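Local coordinates for putative uncharacterized protein Ta1305 (Thermoplasma acidophilum, PDB 4RKS) that phosphorylates (R)-mevalonate at its 3-hydroxyl with ATP, a step of the alternative mevalonate pathway to isoprenoids found in extreme acidophiles, at residues 209-223 against 253-266. Sequence-based numbering, arbitrary orientation.
With MEV ((R)-mevalonate), chain C.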
ATOM      1  N   VAL A 209       0.218   8.328 -13.857  1.00 31.79           N
ATOM      2  CA  VAL A 209       1.237   8.449 -14.893  1.00 35.08           C
ATOM      3  C   VAL A 209       2.073   7.179 -14.981  1.00 34.79           C
ATOM      4  O   VAL A 209       2.430   6.733 -16.072  1.00 36.88           O
ATOM      5  CB  VAL A 209       2.164   9.648 -14.632  1.00 38.79           C
ATOM      6  CG1 VAL A 209       3.218   9.759 -15.721  1.00 40.16           C
ATOM      7  CG2 VAL A 209       1.350  10.929 -14.532  1.00 41.30           C
ATOM      8  N   ILE A 210       2.377   6.596 -13.822  1.00 38.88           N
ATOM      9  CA  ILE A 210       3.127   5.345 -13.769  1.00 32.94           C
ATOM     10  C   ILE A 210       2.343   4.240 -14.487  1.00 30.56           C
ATOM     11  O   ILE A 210       2.841   3.627 -15.432  1.00 26.77           O
ATOM     12  CB  ILE A 210       3.441   4.929 -12.310  1.00 30.20           C
ATOM     13  CG1 ILE A 210       4.418   5.930 -11.670  1.00 27.57           C
ATOM     14  CG2 ILE A 210       4.011   3.514 -12.273  1.00 31.28           C
ATOM     15  CD1 ILE A 210       4.651   5.744 -10.155  1.00 30.45           C
ATOM     16  N   HIS A 211       1.113   3.999 -14.045  1.00 27.46           N
ATOM     17  CA  HIS A 211       0.235   3.027 -14.691  1.00 27.01           C
ATOM     18  C   HIS A 211       0.044   3.306 -16.187  1.00 25.79           C
ATOM     19  O   HIS A 211       0.142   2.403 -17.021  1.00 27.30           O
ATOM     20  CB  HIS A 211      -1.129   3.002 -13.984  1.00 25.07           C
ATOM     21  CG  HIS A 211      -1.074   2.453 -12.594  1.00 26.74           C
ATOM     22  ND1 HIS A 211      -0.292   1.370 -12.253  1.00 32.99           N
ATOM     23  CD2 HIS A 211      -1.693   2.845 -11.454  1.00 32.88           C
ATOM     24  CE1 HIS A 211      -0.438   1.114 -10.965  1.00 39.35           C
ATOM     25  NE2 HIS A 211      -1.282   1.995 -10.456  1.00 33.67           N
ATOM     26  N   GLN A 212      -0.226   4.557 -16.530  1.00 26.03           N
ATOM     27  CA  GLN A 212      -0.476   4.910 -17.930  1.00 30.46           C
ATOM     28  C   GLN A 212       0.756   4.669 -18.818  1.00 28.22           C
ATOM     29  O   GLN A 212       0.639   4.164 -19.930  1.00 32.07           O
ATOM     30  CB  GLN A 212      -0.929   6.373 -18.033  1.00 35.61           C
ATOM     31  CG  GLN A 212      -1.349   6.806 -19.436  1.00 53.20           C
ATOM     32  CD  GLN A 212      -1.907   8.225 -19.488  1.00 61.82           C
ATOM     33  OE1 GLN A 212      -1.751   9.008 -18.545  1.00 67.84           O
ATOM     34  NE2 GLN A 212      -2.565   8.560 -20.595  1.00 58.17           N
ATOM     35  N   ASN A 213       1.945   4.998 -18.335  1.00 32.66           N
ATOM     36  CA  ASN A 213       3.118   4.890 -19.215  1.00 34.77           C
ATOM     37  C   ASN A 213       3.796   3.518 -19.235  1.00 36.56           C
ATOM     38  O   ASN A 213       4.294   3.096 -20.277  1.00 40.46           O
ATOM     39  CB  ASN A 213       4.140   5.957 -18.849  1.00 34.75           C
ATOM     40  CG  ASN A 213       3.723   7.329 -19.312  1.00 37.15           C
ATOM     41  OD1 ASN A 213       4.195   7.826 -20.335  1.00 45.01           O
ATOM     42  ND2 ASN A 213       2.814   7.941 -18.580  1.00 41.27           N
ATOM     43  N   ILE A 214       3.805   2.810 -18.104  1.00 32.56           N
ATOM     44  CA  ILE A 214       4.532   1.548 -18.039  1.00 29.97           C
ATOM     45  C   ILE A 214       4.040   0.541 -19.080  1.00 32.43           C
ATOM     46  O   ILE A 214       4.826  -0.231 -19.621  1.00 37.55           O
ATOM     47  CB  ILE A 214       4.459   0.892 -16.640  1.00 33.28           C
ATOM     48  CG1 ILE A 214       5.639  -0.066 -16.475  1.00 35.57           C
ATOM     49  CG2 ILE A 214       3.097   0.160 -16.413  1.00 23.72           C
ATOM     50  CD1 ILE A 214       5.561  -0.947 -15.261  1.00 38.54           C
ATOM     51  N   VAL A 215       2.751   0.570 -19.391  1.00 25.20           N
ATOM     52  CA  VAL A 215       2.189  -0.391 -20.335  1.00 30.91           C
ATOM     53  C   VAL A 215       2.632  -0.078 -21.775  1.00 29.37           C
ATOM     54  O   VAL A 215       2.480  -0.896 -22.682  1.00 28.32           O
ATOM     55  CB  VAL A 215       0.638  -0.421 -20.234  1.00 43.87           C
ATOM     56  CG1 VAL A 215       0.062  -1.584 -21.029  1.00 50.99           C
ATOM     57  CG2 VAL A 215       0.207  -0.547 -18.766  1.00 35.65           C
ATOM     58  N   ARG A 216       3.206   1.096 -21.990  1.00 34.77           N
ATOM     59  CA  ARG A 216       3.678   1.426 -23.337  1.00 37.98           C
ATOM     60  C   ARG A 216       4.994   0.721 -23.699  1.00 45.69           C
ATOM     61  O   ARG A 216       5.349   0.620 -24.881  1.00 47.38           O
ATOM     62  CB  ARG A 216       3.834   2.939 -23.482  1.00 36.04           C
ATOM     63  CG  ARG A 216       2.509   3.675 -23.475  1.00 36.77           C
ATOM     64  CD  ARG A 216       2.694   5.167 -23.326  1.00 36.67           C
ATOM     65  NE  ARG A 216       1.402   5.837 -23.361  1.00 35.54           N
ATOM     66  CZ  ARG A 216       1.209   7.101 -23.018  1.00 43.38           C
ATOM     67  NH1 ARG A 216       2.226   7.842 -22.605  1.00 46.13           N
ATOM     68  NH2 ARG A 216      -0.006   7.620 -23.089  1.00 46.45           N
ATOM     69  N   SER A 217       5.706   0.233 -22.685  1.00 41.89           N
ATOM     70  CA  SER A 217       7.016  -0.399 -22.876  1.00 40.43           C
ATOM     71  C   SER A 217       6.961  -1.765 -23.577  1.00 34.98           C
ATOM     72  O   SER A 217       6.106  -2.599 -23.286  1.00 35.37           O
ATOM     73  CB  SER A 217       7.723  -0.551 -21.525  1.00 42.98           C
ATOM     74  OG  SER A 217       8.955  -1.235 -21.671  1.00 38.68           O
ATOM     75  N   ASP A 218       7.903  -1.978 -24.494  1.00 38.57           N
ATOM     76  CA  ASP A 218       8.054  -3.250 -25.196  1.00 46.67           C
ATOM     77  C   ASP A 218       8.444  -4.387 -24.253  1.00 37.53           C
ATOM     78  O   ASP A 218       8.241  -5.560 -24.556  1.00 36.16           O
ATOM     79  CB  ASP A 218       9.107  -3.111 -26.295  1.00 63.33           C
ATOM     80  CG  ASP A 218       9.032  -1.769 -26.999  1.00 75.54           C
ATOM     81  OD1 ASP A 218       7.903  -1.279 -27.216  1.00 81.46           O
ATOM     82  OD2 ASP A 218      10.094  -1.197 -27.323  1.00 74.59           O
ATOM     83  N   LEU A 219       9.024  -4.036 -23.114  1.00 36.28           N
ATOM     84  CA  LEU A 219       9.372  -5.031 -22.108  1.00 38.03           C
ATOM     85  C   LEU A 219       8.195  -5.347 -21.184  1.00 37.18           C
ATOM     86  O   LEU A 219       8.307  -6.215 -20.319  1.00 43.15           O
ATOM     87  CB  LEU A 219      10.560  -4.544 -21.280  1.00 36.67           C
ATOM     88  CG  LEU A 219      11.775  -4.118 -22.084  1.00 41.23           C
ATOM     89  CD1 LEU A 219      12.644  -3.203 -21.244  1.00 40.15           C
ATOM     90  CD2 LEU A 219      12.542  -5.346 -22.520  1.00 45.16           C
ATOM     91  N   TYR A 220       7.068  -4.655 -21.360  1.00 29.87           N
ATOM     92  CA  TYR A 220       5.959  -4.825 -20.424  1.00 30.26           C
ATOM     93  C   TYR A 220       5.410  -6.252 -20.371  1.00 30.52           C
ATOM     94  O   TYR A 220       5.152  -6.754 -19.272  1.00 32.13           O
ATOM     95  CB  TYR A 220       4.812  -3.852 -20.714  1.00 29.51           C
ATOM     96  CG  TYR A 220       3.742  -3.889 -19.641  1.00 28.62           C
ATOM     97  CD1 TYR A 220       4.056  -3.601 -18.318  1.00 30.06           C
ATOM     98  CD2 TYR A 220       2.429  -4.211 -19.949  1.00 27.18           C
ATOM     99  CE1 TYR A 220       3.089  -3.640 -17.326  1.00 34.41           C
ATOM    100  CE2 TYR A 220       1.457  -4.234 -18.973  1.00 32.71           C
ATOM    101  CZ  TYR A 220       1.793  -3.960 -17.659  1.00 31.53           C
ATOM    102  OH  TYR A 220       0.826  -3.993 -16.687  1.00 22.60           O
ATOM    103  N   PRO A 221       5.212  -6.907 -21.534  1.00 34.01           N
ATOM    104  CA  PRO A 221       4.742  -8.293 -21.427  1.00 35.92           C
ATOM    105  C   PRO A 221       5.630  -9.210 -20.589  1.00 29.17           C
ATOM    106  O   PRO A 221       5.093 -10.021 -19.838  1.00 38.28           O
ATOM    107  CB  PRO A 221       4.716  -8.778 -22.885  1.00 38.12           C
ATOM    108  CG  PRO A 221       4.850  -7.557 -23.740  1.00 39.16           C
ATOM    109  CD  PRO A 221       4.942  -6.353 -22.876  1.00 38.97           C
ATOM    110  N   ALA A 222       6.949  -9.096 -20.718  1.00 31.57           N
ATOM    111  CA  ALA A 222       7.864  -9.922 -19.931  1.00 33.17           C
ATOM    112  C   ALA A 222       7.859  -9.517 -18.459  1.00 32.54           C
ATOM    113  O   ALA A 222       8.053 -10.353 -17.578  1.00 32.24           O
ATOM    114  CB  ALA A 222       9.274  -9.834 -20.483  1.00 32.31           C
ATOM    115  N   ARG A 223       7.661  -8.228 -18.202  1.00 32.64           N
ATOM    116  CA  ARG A 223       7.610  -7.715 -16.832  1.00 30.62           C
ATOM    117  C   ARG A 223       6.467  -8.371 -16.069  1.00 25.97           C
ATOM    118  O   ARG A 223       6.634  -8.780 -14.924  1.00 28.10           O
ATOM    119  CB  ARG A 223       7.456  -6.191 -16.832  1.00 32.86           C
ATOM    120  CG  ARG A 223       7.094  -5.564 -15.483  1.00 35.94           C
ATOM    121  CD  ARG A 223       8.140  -5.836 -14.409  1.00 33.35           C
ATOM    122  NE  ARG A 223       7.642  -5.476 -13.085  1.00 28.51           N
ATOM    123  CZ  ARG A 223       8.132  -5.941 -11.938  1.00 32.87           C
ATOM    124  NH1 ARG A 223       9.149  -6.792 -11.944  1.00 30.27           N
ATOM    125  NH2 ARG A 223       7.598  -5.564 -10.777  1.00 26.91           N
ATOM    126  N   ASP A 253      13.594  -6.598  -7.915  1.00 23.18           N
ATOM    127  CA  ASP A 253      12.344  -6.194  -8.553  1.00 25.70           C
ATOM    128  C   ASP A 253      12.289  -4.683  -8.741  1.00 25.75           C
ATOM    129  O   ASP A 253      11.894  -4.199  -9.797  1.00 26.96           O
ATOM    130  CB  ASP A 253      11.136  -6.655  -7.737  1.00 27.08           C
ATOM    131  CG  ASP A 253       9.844  -6.637  -8.550  1.00 30.50           C
ATOM    132  OD1 ASP A 253       9.640  -7.590  -9.333  1.00 32.00           O
ATOM    133  OD2 ASP A 253       9.046  -5.678  -8.412  1.00 28.11           O
ATOM    134  N   THR A 254      12.689  -3.948  -7.705  1.00 25.94           N
ATOM    135  CA  THR A 254      12.734  -2.485  -7.740  1.00 25.31           C
ATOM    136  C   THR A 254      13.605  -1.996  -8.902  1.00 28.55           C
ATOM    137  O   THR A 254      13.227  -1.079  -9.630  1.00 28.60           O
ATOM    138  CB  THR A 254      13.274  -1.903  -6.403  1.00 25.13           C
ATOM    139  OG1 THR A 254      12.280  -2.030  -5.381  1.00 29.91           O
ATOM    140  CG2 THR A 254      13.638  -0.440  -6.543  1.00 29.97           C
ATOM    141  N   GLU A 255      14.761  -2.615  -9.084  1.00 25.87           N
ATOM    142  CA  GLU A 255      15.690  -2.182 -10.126  1.00 25.29           C
ATOM    143  C   GLU A 255      15.162  -2.472 -11.546  1.00 31.26           C
ATOM    144  O   GLU A 255      15.284  -1.637 -12.444  1.00 34.85           O
ATOM    145  CB  GLU A 255      17.065  -2.829  -9.884  1.00 25.83           C
ATOM    146  CG  GLU A 255      17.687  -2.329  -8.558  1.00 41.26           C
ATOM    147  CD  GLU A 255      18.966  -3.052  -8.125  1.00 47.74           C
ATOM    148  OE1 GLU A 255      19.168  -4.230  -8.488  1.00 46.89           O
ATOM    149  OE2 GLU A 255      19.767  -2.431  -7.390  1.00 52.21           O
ATOM    150  N   GLU A 256      14.580  -3.646 -11.748  1.00 28.76           N
ATOM    151  CA  GLU A 256      13.923  -3.974 -13.020  1.00 28.35           C
ATOM    152  C   GLU A 256      12.767  -3.016 -13.340  1.00 30.92           C
ATOM    153  O   GLU A 256      12.644  -2.503 -14.452  1.00 30.43           O
ATOM    154  CB  GLU A 256      13.402  -5.407 -12.980  1.00 28.08           C
ATOM    155  CG  GLU A 256      12.510  -5.784 -14.155  1.00 47.15           C
ATOM    156  CD  GLU A 256      11.971  -7.197 -14.039  1.00 60.03           C
ATOM    157  OE1 GLU A 256      12.545  -7.995 -13.267  1.00 69.68           O
ATOM    158  OE2 GLU A 256      10.974  -7.510 -14.715  1.00 62.96           O
ATOM    159  N   TYR A 257      11.913  -2.793 -12.347  1.00 29.78           N
ATOM    160  CA  TYR A 257      10.751  -1.924 -12.488  1.00 30.37           C
ATOM    161  C   TYR A 257      11.149  -0.512 -12.884  1.00 31.28           C
ATOM    162  O   TYR A 257      10.580   0.073 -13.808  1.00 30.70           O
ATOM    163  CB  TYR A 257       9.985  -1.926 -11.169  1.00 30.22           C
ATOM    164  CG  TYR A 257       8.696  -1.150 -11.082  1.00 26.60           C
ATOM    165  CD1 TYR A 257       7.518  -1.631 -11.660  1.00 23.78           C
ATOM    166  CD2 TYR A 257       8.632   0.014 -10.341  1.00 26.74           C
ATOM    167  CE1 TYR A 257       6.330  -0.949 -11.525  1.00 23.12           C
ATOM    168  CE2 TYR A 257       7.449   0.705 -10.199  1.00 31.30           C
ATOM    169  CZ  TYR A 257       6.304   0.224 -10.790  1.00 32.29           C
ATOM    170  OH  TYR A 257       5.140   0.929 -10.624  1.00 28.38           O
ATOM    171  N   HIS A 258      12.145   0.046 -12.210  1.00 24.84           N
ATOM    172  CA  HIS A 258      12.485   1.431 -12.504  1.00 33.40           C
ATOM    173  C   HIS A 258      13.365   1.580 -13.746  1.00 32.67           C
ATOM    174  O   HIS A 258      13.441   2.662 -14.327  1.00 33.53           O
ATOM    175  CB  HIS A 258      13.104   2.072 -11.270  1.00 29.81           C
ATOM    176  CG  HIS A 258      12.090   2.349 -10.205  1.00 27.28           C
ATOM    177  ND1 HIS A 258      11.124   3.320 -10.346  1.00 30.53           N
ATOM    178  CD2 HIS A 258      11.851   1.751  -9.014  1.00 26.46           C
ATOM    179  CE1 HIS A 258      10.350   3.328  -9.276  1.00 30.57           C
ATOM    180  NE2 HIS A 258      10.770   2.387  -8.450  1.00 26.72           N
ATOM    181  N   SER A 259      13.976   0.487 -14.190  1.00 32.08           N
ATOM    182  CA  SER A 259      14.626   0.491 -15.505  1.00 34.17           C
ATOM    183  C   SER A 259      13.571   0.528 -16.622  1.00 35.56           C
ATOM    184  O   SER A 259      13.748   1.202 -17.638  1.00 33.02           O
ATOM    185  CB  SER A 259      15.539  -0.726 -15.662  1.00 30.98           C
ATOM    186  OG  SER A 259      16.161  -0.734 -16.932  1.00 33.00           O
ATOM    187  N   ILE A 260      12.461  -0.179 -16.429  1.00 34.86           N
ATOM    188  CA  ILE A 260      11.384  -0.146 -17.422  1.00 34.23           C
ATOM    189  C   ILE A 260      10.724   1.240 -17.485  1.00 31.15           C
ATOM    190  O   ILE A 260      10.524   1.782 -18.567  1.00 36.78           O
ATOM    191  CB  ILE A 260      10.321  -1.227 -17.144  1.00 32.99           C
ATOM    192  CG1 ILE A 260      10.948  -2.609 -17.300  1.00 33.46           C
ATOM    193  CG2 ILE A 260       9.133  -1.070 -18.087  1.00 28.35           C
ATOM    194  CD1 ILE A 260      10.040  -3.746 -16.940  1.00 34.07           C
ATOM    195  N   LEU A 261      10.427   1.826 -16.330  1.00 28.90           N
ATOM    196  CA  LEU A 261       9.835   3.161 -16.282  1.00 32.58           C
ATOM    197  C   LEU A 261      10.713   4.233 -16.949  1.00 36.75           C
ATOM    198  O   LEU A 261      10.210   5.047 -17.720  1.00 38.60           O
ATOM    199  CB  LEU A 261       9.526   3.558 -14.833  1.00 30.76           C
ATOM    200  CG  LEU A 261       8.315   2.837 -14.229  1.00 33.11           C
ATOM    201  CD1 LEU A 261       8.087   3.210 -12.765  1.00 26.54           C
ATOM    202  CD2 LEU A 261       7.062   3.103 -15.039  1.00 33.28           C
ATOM    203  N   ARG A 262      12.014   4.231 -16.659  1.00 38.52           N
ATOM    204  CA  ARG A 262      12.927   5.222 -17.235  1.00 36.06           C
ATOM    205  C   ARG A 262      12.904   5.185 -18.758  1.00 33.49           C
ATOM    206  O   ARG A 262      12.980   6.223 -19.407  1.00 32.30           O
ATOM    207  CB  ARG A 262      14.364   5.012 -16.727  1.00 34.76           C
ATOM    208  CG  ARG A 262      14.607   5.548 -15.309  1.00 34.07           C
ATOM    209  CD  ARG A 262      16.101   5.540 -14.931  1.00 39.72           C
ATOM    210  NE  ARG A 262      16.696   4.206 -15.043  1.00 39.15           N
ATOM    211  CZ  ARG A 262      16.770   3.326 -14.048  1.00 37.28           C
ATOM    212  NH1 ARG A 262      16.282   3.626 -12.846  1.00 36.58           N
ATOM    213  NH2 ARG A 262      17.325   2.141 -14.257  1.00 34.58           N
ATOM    214  N   GLY A 263      12.779   3.989 -19.323  1.00 34.16           N
ATOM    215  CA  GLY A 263      12.651   3.828 -20.756  1.00 37.05           C
ATOM    216  C   GLY A 263      11.338   4.332 -21.336  1.00 40.17           C
ATOM    217  O   GLY A 263      11.190   4.394 -22.552  1.00 40.45           O
ATOM    218  N   VAL A 264      10.378   4.674 -20.478  1.00 36.54           N
ATOM    219  CA  VAL A 264       9.135   5.300 -20.940  1.00 42.89           C
ATOM    220  C   VAL A 264       9.038   6.738 -20.385  1.00 40.73           C
ATOM    221  O   VAL A 264       7.980   7.369 -20.398  1.00 45.69           O
ATOM    222  CB  VAL A 264       7.899   4.454 -20.544  1.00 47.65           C
ATOM    223  CG1 VAL A 264       6.661   4.935 -21.268  1.00 59.61           C
ATOM    224  CG2 VAL A 264       8.121   3.015 -20.925  1.00 44.76           C
ATOM    225  N   GLY A 265      10.163   7.253 -19.902  1.00 36.28           N
ATOM    226  CA  GLY A 265      10.262   8.649 -19.513  1.00 35.22           C
ATOM    227  C   GLY A 265       9.726   8.971 -18.135  1.00 44.23           C
ATOM    228  O   GLY A 265       9.396  10.119 -17.849  1.00 46.19           O
ATOM    229  N   VAL A 266       9.639   7.956 -17.279  1.00 46.69           N
ATOM    230  CA  VAL A 266       9.242   8.154 -15.888  1.00 41.05           C
ATOM    231  C   VAL A 266      10.425   7.886 -14.952  1.00 39.77           C
ATOM    232  O   VAL A 266      10.791   6.733 -14.726  1.00 37.92           O
ATOM    233  CB  VAL A 266       8.061   7.238 -15.513  1.00 37.02           C
ATOM    234  CG1 VAL A 266       7.685   7.415 -14.045  1.00 35.45           C
ATOM    235  CG2 VAL A 266       6.876   7.529 -16.413  1.00 32.23           C
TER
HETATM  236  C8  MEV C 401       0.809   0.730  -6.632  1.00 46.73           C
HETATM  237  O8  MEV C 401      -0.487   0.990  -7.137  1.00 54.93           O
HETATM  238  C2  MEV C 401       1.800   1.507  -7.470  1.00 31.79           C
HETATM  239  C3  MEV C 401       3.209   1.657  -6.922  1.00 31.76           C
HETATM  240  O7  MEV C 401       3.229   2.088  -5.586  1.00 36.31           O
HETATM  241  C4  MEV C 401       3.975   0.348  -7.018  1.00 31.33           C
HETATM  242  C5  MEV C 401       3.713  -0.595  -5.858  1.00 28.97           C
HETATM  243  O3  MEV C 401       3.740  -0.192  -4.656  1.00 27.62           O
HETATM  244  O4  MEV C 401       3.439  -1.795  -6.099  1.00 31.08           O
HETATM  245  C6  MEV C 401       3.894   2.705  -7.772  1.00 31.12           C
HETATM  246  O   HOH W   1      10.669   0.498 -20.962  1.00 35.22           O
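Arg223 runs across Ile260 and ends on the carboxylate of Asp253, showing how one long side chain can serve an apolar and an ionic surface in turn. Its CB rests 3.6 Å from Ile260 CD1, and CG keeps to the same methyl. A bend at chi2 (60°) brings CD back beside that methyl and 3.3 Å from Glu256 OE2. The chain then runs on extended, passing NE near Tyr257 CD1, with Tyr257 CB over one guanidinium face. At the tip the grip on Asp253 is end-on and twofold: NH1 donates to OD1 at 2.8 Å from above the carboxylate plane, while NH2 meets OD2 on the syn side. The two planes stand 49° apart. NH1 also makes a weak bond, 3.4 Å, to Glu256 OE2, whose stronger partner is His226; Asp253 is also held by His230 and Leu37 N. The whole side chain is a knob in a hole formed by Asp253, Glu256, Tyr257 and Ile260 on helix 243-262, in the C-terminal domain of this GHMP-family kinase. From helix 207-214, Ile214 sets CD1 3.8 Å from Tyr257 CE1 and Ile214 CG1 against Leu261 CD2. Tyr257 OH touches both Ile210 CG2 (3.3 Å) and mevalonate C6; Ile210 and Tyr257 both line the mevalonate pocket. Around the Schellman motif that ends the helix, with Gly265 as its C-prime residue, Val264 CG2 meets Ser217 CB and Val266 CG2 packs on Asn213 CB.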